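Local coordinates for plasmodesmata-located protein 8 (PDB 6GRF) that probably modulates cell-to-cell trafficking through plasmodesmata, as a membrane-anchored protein with two extracellular DUF26 domains, at residues T37-A42 with D76-I81; N45-G50 with G64-R69; D29-S34 with C105-E110; I7-G12 with S99-G104. All blocks are in the same frame, centred on the assembly; numbering follows the deposited sequence.

Interaction 1: T37-A42 with D76-I81; sequences TSSSDA and DCSKCI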
loop_
_atom_site.group_PDB
_atom_site.type_symbol
_atom_site.label_atom_id
_atom_site.label_comp_id
_atom_site.label_asym_id
_atom_site.label_seq_id
_atom_site.Cartn_x
_atom_site.Cartn_y
_atom_site.Cartn_z
ATOM N N THR A 37 -3.497 14.779 11.416
ATOM C CA THR A 37 -3.079 15.012 12.795
ATOM C C THR A 37 -2.084 13.921 13.220
ATOM O O THR A 37 -1.025 14.237 13.733
ATOM C CB THR A 37 -4.305 15.096 13.721
ATOM O OG1 THR A 37 -5.078 16.232 13.332
ATOM C CG2 THR A 37 -3.957 15.234 15.187
ATOM N N SER A 38 -2.441 12.651 12.979
ATOM C CA SER A 38 -1.663 11.468 13.401
ATOM C C SER A 38 -0.307 11.403 12.680
ATOM O O SER A 38 0.677 10.972 13.266
ATOM C CB SER A 38 -2.431 10.208 13.156
ATOM O OG SER A 38 -1.791 9.095 13.758
ATOM N N SER A 39 -0.315 11.779 11.397
ATOM C CA SER A 39 0.858 11.917 10.514
ATOM C C SER A 39 2.117 12.399 11.248
ATOM O O SER A 39 3.197 11.825 11.073
ATOM C CB SER A 39 0.547 12.873 9.397
ATOM O OG SER A 39 0.597 12.209 8.159
ATOM N N SER A 40 1.977 13.489 12.007
ATOM C CA SER A 40 3.092 14.227 12.598
ATOM C C SER A 40 4.067 13.291 13.317
ATOM O O SER A 40 5.262 13.513 13.231
ATOM C CB SER A 40 2.611 15.299 13.536
ATOM O OG SER A 40 1.312 15.738 13.177
ATOM N N ASP A 41 3.565 12.274 14.035
ATOM C CA ASP A 41 4.461 11.466 14.883
ATOM C C ASP A 41 4.122 9.966 14.858
ATOM O O ASP A 41 4.516 9.235 15.766
ATOM C CB ASP A 41 4.487 12.009 16.315
ATOM C CG ASP A 41 3.111 12.247 16.898
ATOM O OD1 ASP A 41 2.176 11.528 16.493
ATOM O OD2 ASP A 41 2.988 13.162 17.745
ATOM N N ALA A 42 3.463 9.486 13.805
ATOM C CA ALA A 42 3.376 8.051 13.583
ATOM C C ALA A 42 3.298 7.783 12.079
ATOM O O ALA A 42 2.609 8.493 11.338
ATOM C CB ALA A 42 2.202 7.461 14.327
ATOM N N ASP A 76 8.438 14.167 6.263
ATOM C CA ASP A 76 8.218 13.636 4.918
ATOM C C ASP A 76 6.920 12.820 4.881
ATOM O O ASP A 76 6.196 12.841 3.884
ATOM C CB ASP A 76 9.405 12.794 4.449
ATOM C CG ASP A 76 10.593 13.624 4.006
ATOM O OD1 ASP A 76 11.552 13.735 4.792
ATOM O OD2 ASP A 76 10.552 14.147 2.878
ATOM N N CYS A 77 6.650 12.084 5.963
ATOM C CA CYS A 77 5.438 11.273 6.071
ATOM C C CYS A 77 4.202 12.196 6.087
ATOM O O CYS A 77 3.243 11.942 5.363
ATOM C CB CYS A 77 5.540 10.338 7.276
ATOM S SG CYS A 77 4.000 9.505 7.734
ATOM N N SER A 78 4.264 13.300 6.849
ATOM C CA SER A 78 3.174 14.296 6.947
ATOM C C SER A 78 2.897 14.961 5.594
ATOM O O SER A 78 1.749 15.102 5.193
ATOM C CB SER A 78 3.480 15.339 7.980
ATOM O OG SER A 78 3.530 14.758 9.276
ATOM N N LYS A 79 3.960 15.386 4.907
ATOM C CA LYS A 79 3.842 16.026 3.602
ATOM C C LYS A 79 3.078 15.093 2.653
ATOM O O LYS A 79 2.138 15.507 1.992
ATOM C CB LYS A 79 5.229 16.356 3.036
ATOM C CG LYS A 79 5.386 17.764 2.479
ATOM C CD LYS A 79 6.006 18.733 3.463
ATOM C CE LYS A 79 6.121 20.133 2.907
ATOM N NZ LYS A 79 7.137 20.918 3.640
ATOM N N CYS A 80 3.524 13.830 2.597
ATOM C CA CYS A 80 2.970 12.801 1.717
ATOM C C CYS A 80 1.489 12.565 2.046
ATOM O O CYS A 80 0.674 12.384 1.154
ATOM C CB CYS A 80 3.734 11.486 1.862
ATOM S SG CYS A 80 3.319 10.239 0.610
ATOM N N ILE A 81 1.173 12.515 3.341
ATOM C CA ILE A 81 -0.174 12.227 3.804
ATOM C C ILE A 81 -1.089 13.425 3.490
ATOM O O ILE A 81 -2.182 13.229 2.998
ATOM C CB ILE A 81 -0.168 11.829 5.294
ATOM C CG1 ILE A 81 0.471 10.451 5.491
ATOM C CG2 ILE A 81 -1.568 11.865 5.902
ATOM C CD1 ILE A 81 -0.350 9.298 4.951
HETATM O O HOH W 1 5.757 15.792 10.782
#
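The hydroxyl of Ser78 packs against Ser39, its OG lying 3.4 Å from Ser39 C and 3.5 Å from Ser39 CB. OG is anti to the carbonyl carbon of Ser78 (chi1 -65°), which turns it off the helix toward Ser39 and Ser40. Beside it, Ser39 CB rests on the flank of the other helix, with the CA atoms of Ser39 and Ser78 4.9 Å apart. Ser39 OG is buried among the carbons of Ile81 with no polar partner in the model; its chi1 of -116° lies far from any staggered position, so its placement is doubtful. The contact is where the C-terminal part of helix 23-39 meets helix 74-91, the two helices packed against one face of the five-stranded sheet in the first DUF26 domain. One water hydrogen-bonds to Ser78 OG at 2.9 Å and reaches Ser40 O by a weak bond. Within segment 37-42, Ser40 OG donates to Thr37 O at 2.8 Å. Further out, Cys77 SG lies 4.0 Å from Ala42 O and is tied by a disulfide to Cys68, whose strand also touches Ile81.

Interaction 2: N45-G50 with G64-R69; sequences NSFAVG and GLYQCR
Strands 44-49 and 62-68, consecutive in the chain, form an antiparallel pair at the margin of the five-stranded sheet of the first DUF26 domain, 44-49 being an outermost strand. Their axes run at 162° and approach to 4.8 Å. Phe47 and Gly64 are a hydrogen-bonded pair: Phe47 N donates to Gly64 O at 2.9 Å, and Gly64 N returns a bond to Phe47 O. Asn45 and Tyr66 form the second such pair. Here Tyr66 N reaches Asn45 O at 3.3 Å, whereas the reverse bond, from Asn45 N to Tyr66 O, is weak. Between them the non-hydrogen-bonded pair Ser46-Leu65 brings Leu65 CA within 3.2 Å of Asn45 O, a CA-H...O contact. On the face carrying Phe47 and Tyr66 the two rings meet obliquely, edge carbon to edge carbon, with the CE2 atoms of Phe47 and Tyr66 3.8 Å apart. Tyr66 CG stands between its backbone N and carbonyl carbon (chi1 71°), bringing the ring toward Asn45. Asn45 N sits over the rim of one Tyr66 face, and Asn45 CB touches Tyr66 CE2 at 3.5 Å. Helix 23-39 lies against this side through Val35 and Ser38; Tyr66 OH is hydrogen-bonded chiefly to Ala42 O and also to Ser38 OG, which Asn45 ND2 reaches as well. The remaining amide atom, Asn45 OD1, folds back to accept from Ser46 N at 2.9 Å, the donor tilted 28° from the carbonyl plane.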
loop_
_atom_site.group_PDB
_atom_site.type_symbol
_atom_site.label_atom_id
_atom_site.label_comp_id
_atom_site.label_asym_id
_atom_site.label_seq_id
_atom_site.Cartn_x
_atom_site.Cartn_y
_atom_site.Cartn_z
ATOM N N ASN A 45 -1.296 4.480 11.361
ATOM C CA ASN A 45 -2.346 4.465 12.362
ATOM C C ASN A 45 -3.657 3.991 11.726
ATOM O O ASN A 45 -3.856 4.044 10.515
ATOM C CB ASN A 45 -2.490 5.809 13.077
ATOM C CG ASN A 45 -2.776 5.647 14.554
ATOM O OD1 ASN A 45 -3.162 4.575 14.995
ATOM N ND2 ASN A 45 -2.594 6.698 15.337
ATOM N N SER A 46 -4.537 3.540 12.614
ATOM C CA SER A 46 -5.805 2.907 12.348
ATOM C C SER A 46 -6.916 3.775 12.966
ATOM O O SER A 46 -6.689 4.332 14.011
ATOM C CB SER A 46 -5.787 1.565 13.000
ATOM O OG SER A 46 -6.648 0.694 12.316
ATOM N N PHE A 47 -8.092 3.863 12.331
ATOM C CA PHE A 47 -9.179 4.690 12.839
ATOM C C PHE A 47 -10.543 4.043 12.586
ATOM O O PHE A 47 -10.754 3.382 11.597
ATOM C CB PHE A 47 -9.171 6.071 12.189
ATOM C CG PHE A 47 -7.865 6.801 12.313
ATOM C CD1 PHE A 47 -7.646 7.690 13.348
ATOM C CD2 PHE A 47 -6.856 6.590 11.388
ATOM C CE1 PHE A 47 -6.435 8.360 13.452
ATOM C CE2 PHE A 47 -5.650 7.265 11.491
ATOM C CZ PHE A 47 -5.445 8.153 12.519
ATOM N N ALA A 48 -11.467 4.276 13.523
ATOM C CA ALA A 48 -12.883 4.038 13.320
ATOM C C ALA A 48 -13.634 5.289 13.793
ATOM O O ALA A 48 -13.398 5.750 14.900
ATOM C CB ALA A 48 -13.316 2.810 14.076
ATOM N N VAL A 49 -14.446 5.872 12.911
ATOM C CA VAL A 49 -15.345 6.955 13.287
ATOM C C VAL A 49 -16.778 6.475 13.076
ATOM O O VAL A 49 -17.158 6.160 11.961
ATOM C CB VAL A 49 -15.105 8.243 12.481
ATOM C CG1 VAL A 49 -16.053 9.343 12.938
ATOM C CG2 VAL A 49 -13.662 8.709 12.557
ATOM N N GLY A 50 -17.546 6.444 14.163
ATOM C CA GLY A 50 -18.987 6.324 14.107
ATOM C C GLY A 50 -19.477 4.902 14.293
ATOM O O GLY A 50 -18.800 4.033 14.847
ATOM N N GLY A 64 -10.572 3.240 8.447
ATOM C CA GLY A 64 -9.472 3.552 7.573
ATOM C C GLY A 64 -8.135 3.473 8.270
ATOM O O GLY A 64 -8.073 3.294 9.481
ATOM N N LEU A 65 -7.072 3.599 7.461
ATOM C CA LEU A 65 -5.703 3.637 7.929
ATOM C C LEU A 65 -4.833 4.373 6.905
ATOM O O LEU A 65 -5.257 4.658 5.776
ATOM C CB LEU A 65 -5.203 2.207 8.181
ATOM C CG LEU A 65 -5.313 1.208 7.022
ATOM C CD1 LEU A 65 -4.347 1.511 5.889
ATOM C CD2 LEU A 65 -5.086 -0.197 7.523
ATOM N N TYR A 66 -3.614 4.699 7.339
ATOM C CA TYR A 66 -2.562 5.163 6.473
ATOM C C TYR A 66 -1.277 4.431 6.863
ATOM O O TYR A 66 -1.118 3.978 7.988
ATOM C CB TYR A 66 -2.387 6.681 6.564
ATOM C CG TYR A 66 -1.796 7.151 7.869
ATOM C CD1 TYR A 66 -0.434 7.363 8.009
ATOM C CD2 TYR A 66 -2.600 7.368 8.978
ATOM C CE1 TYR A 66 0.115 7.769 9.214
ATOM C CE2 TYR A 66 -2.065 7.781 10.189
ATOM C CZ TYR A 66 -0.700 7.979 10.310
ATOM O OH TYR A 66 -0.171 8.375 11.503
ATOM N N GLN A 67 -0.366 4.313 5.895
ATOM C CA GLN A 67 0.957 3.728 6.110
ATOM C C GLN A 67 1.943 4.539 5.267
ATOM O O GLN A 67 1.806 4.556 4.054
ATOM C CB GLN A 67 0.922 2.244 5.733
ATOM C CG GLN A 67 2.262 1.541 5.857
ATOM C CD GLN A 67 2.699 1.457 7.301
ATOM O OE1 GLN A 67 3.618 2.150 7.742
ATOM N NE2 GLN A 67 2.057 0.592 8.050
ATOM N N CYS A 68 2.877 5.236 5.920
ATOM C CA CYS A 68 4.002 5.853 5.228
ATOM C C CYS A 68 5.112 4.814 5.044
ATOM O O CYS A 68 5.176 3.829 5.769
ATOM C CB CYS A 68 4.565 7.046 5.989
ATOM S SG CYS A 68 3.399 8.429 6.087
ATOM N N ARG A 69 5.987 5.057 4.067
ATOM C CA ARG A 69 7.215 4.295 3.965
ATOM C C ARG A 69 7.958 4.427 5.298
ATOM O O ARG A 69 8.243 5.527 5.737
ATOM C CB ARG A 69 8.052 4.772 2.777
ATOM C CG ARG A 69 7.825 3.966 1.507
ATOM C CD ARG A 69 8.630 4.488 0.327
ATOM N NE ARG A 69 10.065 4.328 0.483
ATOM C CZ ARG A 69 10.762 3.285 0.031
ATOM N NH1 ARG A 69 10.126 2.220 -0.431
ATOM N NH2 ARG A 69 12.087 3.307 0.029
#

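Interaction 3: D29-S34 with C105-E110; sequences DTFLSS and CFLRYE
Phe31 drives its ring into the backbone of strand 105-110 and makes the close part of the contact: Phe31 CZ lies 3.5 Å from Arg108 O, and Phe31 CE2 lies 3.6 Å from Tyr109 CB. With CG anti to the backbone N (chi1 163°), the ring leaves the helix toward the sheet and reaches the strand with its far end, obliquely to the Tyr109 side chain. The next residue gives a looser contact. Leu32 and Leu107 meet at about a right angle through their methyls, with Leu32 CD2 4.2 Å from Leu107 CD2; Phe31 CZ approaches Leu107 CD1 at the same 4.2 Å. The contact is buried and mostly between carbons, Arg108 O being the polar exception, and no hydrogen bond crosses it. The axes of helix 29-34 and strand 105-110 lie 10.6 Å apart at 156°, a separation filled by these side chains, so this is the helix-on-sheet layer of the first DUF26 domain. Val85 and Ile88 of helix 74-91 extend it beside Leu32 and Leu107, while Tyr109 OH is hydrogen-bonded to Arg28 NE and Ser95 O. The contrast lies on the outward face of the helix, where Asp29, Thr30 and Ser33 are exposed. Across the sheet from the helix, Arg108 extends away from Phe31 and makes a salt bridge along its own strand, Arg108 NE to Glu110 OE1 at 3.1 Å. The acceptor lies in the guanidinium plane, yet it is met from above the carboxylate plane, 72° out of it.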
loop_
_atom_site.group_PDB
_atom_site.type_symbol
_atom_site.label_atom_id
_atom_site.label_comp_id
_atom_site.label_asym_id
_atom_site.label_seq_id
_atom_site.Cartn_x
_atom_site.Cartn_y
_atom_site.Cartn_z
ATOM N N ASP A 29 -14.785 13.233 6.674
ATOM C CA ASP A 29 -13.959 14.440 6.883
ATOM C C ASP A 29 -13.154 14.300 8.179
ATOM O O ASP A 29 -11.980 14.643 8.217
ATOM C CB ASP A 29 -14.774 15.735 6.984
ATOM C CG ASP A 29 -15.326 16.258 5.670
ATOM O OD1 ASP A 29 -14.868 15.790 4.609
ATOM O OD2 ASP A 29 -16.221 17.146 5.721
ATOM N N THR A 30 -13.827 13.846 9.238
ATOM C CA THR A 30 -13.243 13.690 10.560
ATOM C C THR A 30 -12.078 12.699 10.485
ATOM O O THR A 30 -11.007 12.934 11.066
ATOM C CB THR A 30 -14.294 13.207 11.567
ATOM O OG1 THR A 30 -15.270 14.238 11.683
ATOM C CG2 THR A 30 -13.715 12.885 12.928
ATOM N N PHE A 31 -12.315 11.586 9.781
ATOM C CA PHE A 31 -11.299 10.597 9.548
ATOM C C PHE A 31 -10.074 11.244 8.888
ATOM O O PHE A 31 -8.982 11.116 9.408
ATOM C CB PHE A 31 -11.826 9.466 8.673
ATOM C CG PHE A 31 -10.737 8.626 8.059
ATOM C CD1 PHE A 31 -10.036 7.715 8.826
ATOM C CD2 PHE A 31 -10.408 8.759 6.721
ATOM C CE1 PHE A 31 -9.025 6.949 8.263
ATOM C CE2 PHE A 31 -9.398 7.990 6.160
ATOM C CZ PHE A 31 -8.717 7.084 6.931
ATOM N N LEU A 32 -10.265 11.939 7.759
ATOM C CA LEU A 32 -9.132 12.489 6.972
ATOM C C LEU A 32 -8.378 13.533 7.802
ATOM O O LEU A 32 -7.170 13.584 7.789
ATOM C CB LEU A 32 -9.638 13.087 5.658
ATOM C CG LEU A 32 -10.206 12.078 4.658
ATOM C CD1 LEU A 32 -10.795 12.797 3.458
ATOM C CD2 LEU A 32 -9.148 11.078 4.207
ATOM N N SER A 33 -9.125 14.345 8.545
ATOM C CA SER A 33 -8.564 15.297 9.465
ATOM C C SER A 33 -7.667 14.592 10.505
ATOM O O SER A 33 -6.619 15.109 10.859
ATOM C CB SER A 33 -9.672 16.084 10.109
ATOM O OG SER A 33 -9.158 16.864 11.166
ATOM N N SER A 34 -8.090 13.420 10.999
ATOM C CA SER A 34 -7.350 12.641 12.022
ATOM C C SER A 34 -6.047 12.083 11.435
ATOM O O SER A 34 -5.044 12.004 12.121
ATOM C CB SER A 34 -8.176 11.508 12.577
ATOM O OG SER A 34 -9.219 12.006 13.393
ATOM N N CYS A 105 3.468 6.837 0.501
ATOM C CA CYS A 105 2.410 6.583 1.489
ATOM C C CYS A 105 1.167 5.974 0.848
ATOM O O CYS A 105 0.927 6.077 -0.350
ATOM C CB CYS A 105 2.051 7.844 2.267
ATOM S SG CYS A 105 1.569 9.249 1.227
ATOM N N PHE A 106 0.396 5.310 1.710
ATOM C CA PHE A 106 -0.812 4.631 1.366
ATOM C C PHE A 106 -1.916 5.129 2.302
ATOM O O PHE A 106 -1.678 5.266 3.498
ATOM C CB PHE A 106 -0.592 3.126 1.474
ATOM C CG PHE A 106 -1.828 2.286 1.287
ATOM C CD1 PHE A 106 -2.403 2.140 0.037
ATOM C CD2 PHE A 106 -2.389 1.607 2.358
ATOM C CE1 PHE A 106 -3.523 1.343 -0.141
ATOM C CE2 PHE A 106 -3.502 0.804 2.176
ATOM C CZ PHE A 106 -4.070 0.680 0.932
ATOM N N LEU A 107 -3.087 5.421 1.728
ATOM C CA LEU A 107 -4.257 5.876 2.477
ATOM C C LEU A 107 -5.470 5.057 2.043
ATOM O O LEU A 107 -5.681 4.864 0.861
ATOM C CB LEU A 107 -4.460 7.356 2.167
ATOM C CG LEU A 107 -5.650 8.015 2.851
ATOM C CD1 LEU A 107 -5.475 8.006 4.364
ATOM C CD2 LEU A 107 -5.822 9.426 2.342
ATOM N N ARG A 108 -6.279 4.613 3.011
ATOM C CA ARG A 108 -7.442 3.776 2.719
ATOM C C ARG A 108 -8.568 4.069 3.715
ATOM O O ARG A 108 -8.334 4.215 4.906
ATOM C CB ARG A 108 -7.070 2.295 2.812
ATOM C CG ARG A 108 -8.176 1.340 2.394
ATOM C CD ARG A 108 -7.753 -0.116 2.493
ATOM N NE ARG A 108 -8.830 -1.021 2.118
ATOM C CZ ARG A 108 -8.833 -2.336 2.343
ATOM N NH1 ARG A 108 -7.740 -2.954 2.764
ATOM N NH2 ARG A 108 -9.947 -3.030 2.161
ATOM N N TYR A 109 -9.797 4.080 3.205
ATOM C CA TYR A 109 -10.965 4.081 4.057
ATOM C C TYR A 109 -12.104 3.326 3.370
ATOM O O TYR A 109 -12.167 3.254 2.153
ATOM C CB TYR A 109 -11.349 5.517 4.414
ATOM C CG TYR A 109 -11.959 6.289 3.273
ATOM C CD1 TYR A 109 -13.305 6.141 2.968
ATOM C CD2 TYR A 109 -11.211 7.177 2.516
ATOM C CE1 TYR A 109 -13.889 6.832 1.924
ATOM C CE2 TYR A 109 -11.783 7.885 1.467
ATOM C CZ TYR A 109 -13.124 7.700 1.168
ATOM O OH TYR A 109 -13.738 8.367 0.151
ATOM N N GLU A 110 -12.998 2.762 4.189
ATOM C CA GLU A 110 -14.199 2.087 3.715
ATOM C C GLU A 110 -15.296 2.193 4.782
ATOM O O GLU A 110 -15.039 2.612 5.915
ATOM C CB GLU A 110 -13.955 0.600 3.447
ATOM C CG GLU A 110 -12.531 0.234 3.095
ATOM C CD GLU A 110 -12.401 -0.598 1.835
ATOM O OE1 GLU A 110 -11.601 -0.207 0.945
ATOM O OE2 GLU A 110 -13.098 -1.634 1.757
#

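Interaction 4: I7-G12 with S99-G104; sequences IFIYGG and SLQLEG
Gln101 O is gripped by two successive backbone amides of the facing strand, Ile9 N at 2.9 Å and Tyr10 N at 3.2 Å. Both donors lie in the carbonyl plane, and Tyr10 N sits on a lone pair. Ile9, at phi/psi -102/-61°, is the kinked residue that brings the two N-H groups together. On the near side of the kink Glu103 N bonds to Ile7 O; beyond it Gln101 N bonds to Tyr10 O at 2.8 Å, with a nearly straight N-H...O angle. Gly12 and Ser99 then exchange a pair of backbone bonds. The side chains divide between the two faces. Tyr10 CE2 presses on Gln101 CB at 3.3 Å, a tight contact between obliquely crossing side chains. The phenol end is joined to the strand opposite by one water, which lies in the plane of the Tyr10 ring at its edge and is hydrogen-bonded to Tyr10 OH at 2.9 Å and to Ser99 OG at 2.8 Å. Ile9 CD1 rests on Glu103 CA, and the Ile9 side chain also touches Tyr124 and Tyr203 of the second Gnk2-homologous repeat. On the other face Phe8 CE1 touches Leu100 CD1 at 3.5 Å, beside Gln87 of helix 74-91. Tyr10 N lies above the centre of the Phe8 ring, which, with CG anti to the backbone N (chi1 179°), reaches along its own strand. Two residues facing one in this way make a classic beta bulge, here in outermost strand 8-13 of the antiparallel DUF26 sheet.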
loop_
_atom_site.group_PDB
_atom_site.type_symbol
_atom_site.label_atom_id
_atom_site.label_comp_id
_atom_site.label_asym_id
_atom_site.label_seq_id
_atom_site.Cartn_x
_atom_site.Cartn_y
_atom_site.Cartn_z
ATOM N N ILE A 7 4.917 10.799 -6.036
ATOM C CA ILE A 7 4.377 10.385 -7.354
ATOM C C ILE A 7 3.285 9.308 -7.184
ATOM O O ILE A 7 3.318 8.485 -6.267
ATOM C CB ILE A 7 5.494 9.937 -8.321
ATOM C CG1 ILE A 7 6.182 8.644 -7.875
ATOM C CG2 ILE A 7 6.497 11.058 -8.548
ATOM C CD1 ILE A 7 5.762 7.419 -8.662
ATOM N N PHE A 8 2.330 9.333 -8.120
ATOM C CA PHE A 8 1.115 8.534 -8.110
ATOM C C PHE A 8 1.417 7.109 -8.585
ATOM O O PHE A 8 1.947 6.938 -9.658
ATOM C CB PHE A 8 0.072 9.178 -9.027
ATOM C CG PHE A 8 -1.229 8.429 -9.128
ATOM C CD1 PHE A 8 -2.206 8.569 -8.158
ATOM C CD2 PHE A 8 -1.477 7.580 -10.192
ATOM C CE1 PHE A 8 -3.400 7.868 -8.244
ATOM C CE2 PHE A 8 -2.672 6.881 -10.277
ATOM C CZ PHE A 8 -3.632 7.023 -9.301
ATOM N N ILE A 9 1.038 6.097 -7.790
ATOM C CA ILE A 9 1.198 4.699 -8.186
ATOM C C ILE A 9 -0.153 4.143 -8.645
ATOM O O ILE A 9 -0.283 3.742 -9.795
ATOM C CB ILE A 9 1.844 3.865 -7.065
ATOM C CG1 ILE A 9 3.227 4.426 -6.732
ATOM C CG2 ILE A 9 1.907 2.392 -7.451
ATOM C CD1 ILE A 9 3.976 3.656 -5.688
ATOM N N TYR A 10 -1.152 4.126 -7.757
ATOM C CA TYR A 10 -2.474 3.643 -8.123
ATOM C C TYR A 10 -3.520 4.179 -7.137
ATOM O O TYR A 10 -3.212 4.532 -6.004
ATOM C CB TYR A 10 -2.518 2.110 -8.180
ATOM C CG TYR A 10 -2.716 1.413 -6.857
ATOM C CD1 TYR A 10 -3.986 1.161 -6.355
ATOM C CD2 TYR A 10 -1.631 0.991 -6.104
ATOM C CE1 TYR A 10 -4.170 0.524 -5.136
ATOM C CE2 TYR A 10 -1.800 0.350 -4.883
ATOM C CZ TYR A 10 -3.074 0.119 -4.397
ATOM O OH TYR A 10 -3.235 -0.502 -3.196
ATOM N N GLY A 11 -4.762 4.216 -7.612
ATOM C CA GLY A 11 -5.921 4.572 -6.814
ATOM C C GLY A 11 -7.136 3.772 -7.247
ATOM O O GLY A 11 -7.218 3.310 -8.396
ATOM N N GLY A 12 -8.078 3.588 -6.317
ATOM C CA GLY A 12 -9.336 2.899 -6.592
ATOM C C GLY A 12 -10.420 3.410 -5.667
ATOM O O GLY A 12 -10.138 3.754 -4.522
ATOM N N SER A 99 -8.927 3.954 -1.926
ATOM C CA SER A 99 -7.544 3.747 -1.548
ATOM C C SER A 99 -6.638 4.472 -2.549
ATOM O O SER A 99 -7.013 4.698 -3.704
ATOM C CB SER A 99 -7.231 2.286 -1.439
ATOM O OG SER A 99 -7.364 1.665 -2.702
ATOM N N LEU A 100 -5.458 4.857 -2.063
ATOM C CA LEU A 100 -4.509 5.631 -2.825
ATOM C C LEU A 100 -3.094 5.279 -2.375
ATOM O O LEU A 100 -2.770 5.399 -1.198
ATOM C CB LEU A 100 -4.765 7.118 -2.597
ATOM C CG LEU A 100 -3.706 8.028 -3.210
ATOM C CD1 LEU A 100 -3.783 7.985 -4.729
ATOM C CD2 LEU A 100 -3.855 9.449 -2.698
ATOM N N GLN A 101 -2.257 4.915 -3.348
ATOM C CA GLN A 101 -0.875 4.596 -3.119
ATOM C C GLN A 101 -0.022 5.604 -3.894
ATOM O O GLN A 101 -0.074 5.667 -5.130
ATOM C CB GLN A 101 -0.626 3.144 -3.529
ATOM C CG GLN A 101 0.817 2.690 -3.354
ATOM C CD GLN A 101 1.182 2.363 -1.930
ATOM O OE1 GLN A 101 2.068 2.986 -1.352
ATOM N NE2 GLN A 101 0.535 1.360 -1.362
ATOM N N LEU A 102 0.691 6.444 -3.137
ATOM C CA LEU A 102 1.766 7.278 -3.643
ATOM C C LEU A 102 3.080 6.555 -3.341
ATOM O O LEU A 102 3.089 5.606 -2.554
ATOM C CB LEU A 102 1.716 8.649 -2.962
ATOM C CG LEU A 102 0.388 9.409 -3.054
ATOM C CD1 LEU A 102 0.538 10.819 -2.510
ATOM C CD2 LEU A 102 -0.133 9.468 -4.482
ATOM N N GLU A 103 4.181 7.010 -3.941
ATOM C CA GLU A 103 5.473 6.380 -3.694
ATOM C C GLU A 103 5.748 6.301 -2.182
ATOM O O GLU A 103 6.228 5.290 -1.688
ATOM C CB GLU A 103 6.589 7.130 -4.425
ATOM C CG GLU A 103 7.976 6.548 -4.192
ATOM C CD GLU A 103 8.091 5.045 -4.414
ATOM O OE1 GLU A 103 7.578 4.549 -5.454
ATOM O OE2 GLU A 103 8.677 4.366 -3.535
ATOM N N GLY A 104 5.418 7.364 -1.451
ATOM C CA GLY A 104 5.777 7.503 -0.054
ATOM C C GLY A 104 4.722 7.006 0.929
ATOM O O GLY A 104 5.025 6.828 2.093
HETATM O O HOH W 2 -5.912 -0.711 -2.147
#

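Overall arrangement
All four interactions belong to the first DUF26 domain, whose sheet runs in the order 8-13, 98-102, 105-110, 62-68, 44-49. Interactions 4 and 2 pair its two margins, their centres about 15 Å apart, and strand 105-110 of interaction 3 bridges them: Leu107 O bonds to Leu100 N at 2.9 Å, and Leu65 N to Arg108 O at 2.9 Å. Interactions 2 and 3 have centres about 6 Å apart, with Phe31 CE1 3.5 Å from Gly64 CA. Two disulfides fasten interaction 1 to the sheet, Cys77-Cys68 in interaction 2 and Cys80-Cys105 in interaction 3, each with an SG-SG distance of 2.1 Å. A bound N-acetylglucosamine is about 13 Å from the side chain of Phe47.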